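Long-range contact in tail spike protein gp49 (Pseudomonas phage LKA1, PDB 4RU4), which forms the trimeric tailspike of the phage and, as a lyase, probably cleaves the O-specific polysaccharide of Pseudomonas during virus entry: residues A244-A249 with S259-I264. Residues are numbered along the deposited sequence; the frame is centred on the assembly and turned at random. Where two conformers were deposited one is given.
With NA (sodium ion), chain Y.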
loop_
_atom_site.group_PDB
_atom_site.type_symbol
_atom_site.label_atom_id
_atom_site.label_comp_id
_atom_site.label_asym_id
_atom_site.label_seq_id
_atom_site.Cartn_x
_atom_site.Cartn_y
_atom_site.Cartn_z
ATOM N N ALA B 244 -23.844 -15.415 8.609
ATOM C CA ALA B 244 -22.539 -15.215 7.949
ATOM C C ALA B 244 -22.570 -15.653 6.507
ATOM O O ALA B 244 -22.898 -16.798 6.221
ATOM C CB ALA B 244 -21.439 -15.973 8.675
ATOM N N GLY B 245 -22.231 -14.743 5.599
ATOM C CA GLY B 245 -22.132 -15.114 4.200
ATOM C C GLY B 245 -21.111 -16.223 4.017
ATOM O O GLY B 245 -21.419 -17.267 3.469
ATOM N N VAL B 246 -19.884 -15.990 4.488
ATOM C CA VAL B 246 -18.804 -16.976 4.413
ATOM C C VAL B 246 -18.163 -17.035 5.797
ATOM O O VAL B 246 -17.822 -16.002 6.363
ATOM C CB VAL B 246 -17.727 -16.565 3.378
ATOM C CG1 VAL B 246 -16.594 -17.577 3.326
ATOM C CG2 VAL B 246 -18.356 -16.442 1.990
ATOM N N TYR B 247 -18.011 -18.238 6.330
ATOM C CA TYR B 247 -17.421 -18.411 7.649
ATOM C C TYR B 247 -16.281 -19.398 7.539
ATOM O O TYR B 247 -16.512 -20.565 7.253
ATOM C CB TYR B 247 -18.482 -18.941 8.620
ATOM C CG TYR B 247 -18.104 -18.957 10.095
ATOM C CD1 TYR B 247 -16.782 -19.018 10.514
ATOM C CD2 TYR B 247 -19.087 -18.898 11.067
ATOM C CE1 TYR B 247 -16.443 -19.030 11.872
ATOM C CE2 TYR B 247 -18.768 -18.903 12.418
ATOM C CZ TYR B 247 -17.441 -18.974 12.812
ATOM O OH TYR B 247 -17.133 -18.984 14.160
ATOM N N PHE B 248 -15.056 -18.921 7.781
ATOM C CA PHE B 248 -13.897 -19.781 7.912
ATOM C C PHE B 248 -13.633 -19.980 9.411
ATOM O O PHE B 248 -13.464 -19.000 10.149
ATOM C CB PHE B 248 -12.651 -19.147 7.274
ATOM C CG PHE B 248 -12.717 -19.028 5.764
ATOM C CD1 PHE B 248 -12.604 -20.141 4.961
ATOM C CD2 PHE B 248 -12.833 -17.786 5.166
ATOM C CE1 PHE B 248 -12.652 -20.042 3.562
ATOM C CE2 PHE B 248 -12.867 -17.653 3.760
ATOM C CZ PHE B 248 -12.762 -18.785 2.961
ATOM N N ALA B 249 -13.589 -21.238 9.856
ATOM C CA ALA B 249 -13.388 -21.533 11.281
ATOM C C ALA B 249 -12.151 -22.416 11.410
ATOM O O ALA B 249 -12.090 -23.477 10.787
ATOM C CB ALA B 249 -14.610 -22.240 11.871
ATOM N N SER B 259 -14.622 -12.047 -4.947
ATOM C CA SER B 259 -15.971 -12.513 -4.623
ATOM C C SER B 259 -16.887 -11.372 -4.186
ATOM O O SER B 259 -16.417 -10.353 -3.687
ATOM C CB SER B 259 -15.910 -13.618 -3.548
ATOM O OG SER B 259 -15.122 -14.688 -4.049
ATOM N N ASN B 260 -18.185 -11.553 -4.377
ATOM C CA ASN B 260 -19.171 -10.562 -3.953
ATOM C C ASN B 260 -20.064 -11.216 -2.918
ATOM O O ASN B 260 -20.800 -12.135 -3.228
ATOM C CB ASN B 260 -20.008 -10.042 -5.129
ATOM C CG ASN B 260 -19.256 -8.985 -5.955
ATOM O OD1 ASN B 260 -18.029 -9.006 -6.018
ATOM N ND2 ASN B 260 -19.987 -8.048 -6.554
ATOM N N ILE B 261 -19.992 -10.715 -1.694
ATOM C CA ILE B 261 -20.697 -11.312 -0.579
ATOM C C ILE B 261 -21.640 -10.276 0.017
ATOM O O ILE B 261 -21.225 -9.146 0.336
ATOM C CB ILE B 261 -19.726 -11.743 0.539
ATOM C CG1 ILE B 261 -18.537 -12.562 -0.023
ATOM C CG2 ILE B 261 -20.510 -12.521 1.620
ATOM C CD1 ILE B 261 -18.968 -13.818 -0.815
ATOM N N SER B 262 -22.912 -10.640 0.174
ATOM C CA SER B 262 -23.903 -9.696 0.711
ATOM C C SER B 262 -24.799 -10.376 1.736
ATOM O O SER B 262 -25.606 -11.236 1.379
ATOM C CB SER B 262 -24.769 -9.119 -0.424
ATOM O OG SER B 262 -25.743 -8.209 0.072
ATOM N N ASN B 263 -24.672 -9.984 3.002
ATOM C CA ASN B 263 -25.534 -10.534 4.043
ATOM C C ASN B 263 -26.463 -9.470 4.629
ATOM O O ASN B 263 -26.026 -8.587 5.360
ATOM C CB ASN B 263 -24.717 -11.253 5.142
ATOM C CG ASN B 263 -25.607 -11.909 6.197
ATOM O OD1 ASN B 263 -26.808 -12.068 5.993
ATOM N ND2 ASN B 263 -25.026 -12.236 7.350
ATOM N N ILE B 264 -27.758 -9.585 4.300
ATOM C CA ILE B 264 -28.774 -8.639 4.730
ATOM C C ILE B 264 -28.954 -8.769 6.232
ATOM O O ILE B 264 -29.378 -7.815 6.896
ATOM C CB ILE B 264 -30.099 -8.937 3.958
ATOM C CG1 ILE B 264 -29.940 -8.448 2.522
ATOM C CG2 ILE B 264 -31.340 -8.341 4.634
ATOM C CD1 ILE B 264 -30.917 -9.084 1.538
HETATM NA NA NA Y . -28.363 -8.371 -1.356
HETATM O O HOH W 1 -30.262 -10.233 -1.819
#
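Ile-261 reaches across to Gly-245 and Val-246 with both of its branches. Ile-261 CG2 lies 4.0 Å from Gly-245 CA. Ile-261 CD1 sits 3.9 Å from Val-246 CG2. The side chains of Val-246 and Ile-261 cross at about a right angle and touch through one methyl each. In Ile-261, chi1 of -49° sets CG2 anti to the backbone N, at the glycine. Where CG2 meets the backbone, Gly-245 has no side chain in the way. The chain turns a corner at Gly-245 and Val-246, between faces of a right-handed parallel beta-helix, the fold of pectate lyase-like proteins. Strand 260-263 belongs to a different face from strand 247-249, and the contact lies inside the coil. Val-246 also packs on Ile-256, and Ile-261 on Ile-273 of the next turn. Asn-263, buried beside the corner, points its amide inward, with CG anti to the backbone N (chi1 -177°). Asn-263 ND2 comes within 3.6 Å of Ala-244 N without a hydrogen bond. The amide nitrogen of Asn-263 instead donates to Asn-242 O and Tyr-271 O, while OD1 accepts from Gly-265 N. On the outward side of strand 260-263, Ser-262 OG lies 3.0 Å from a sodium ion, a long contact, and a water also binds the ion.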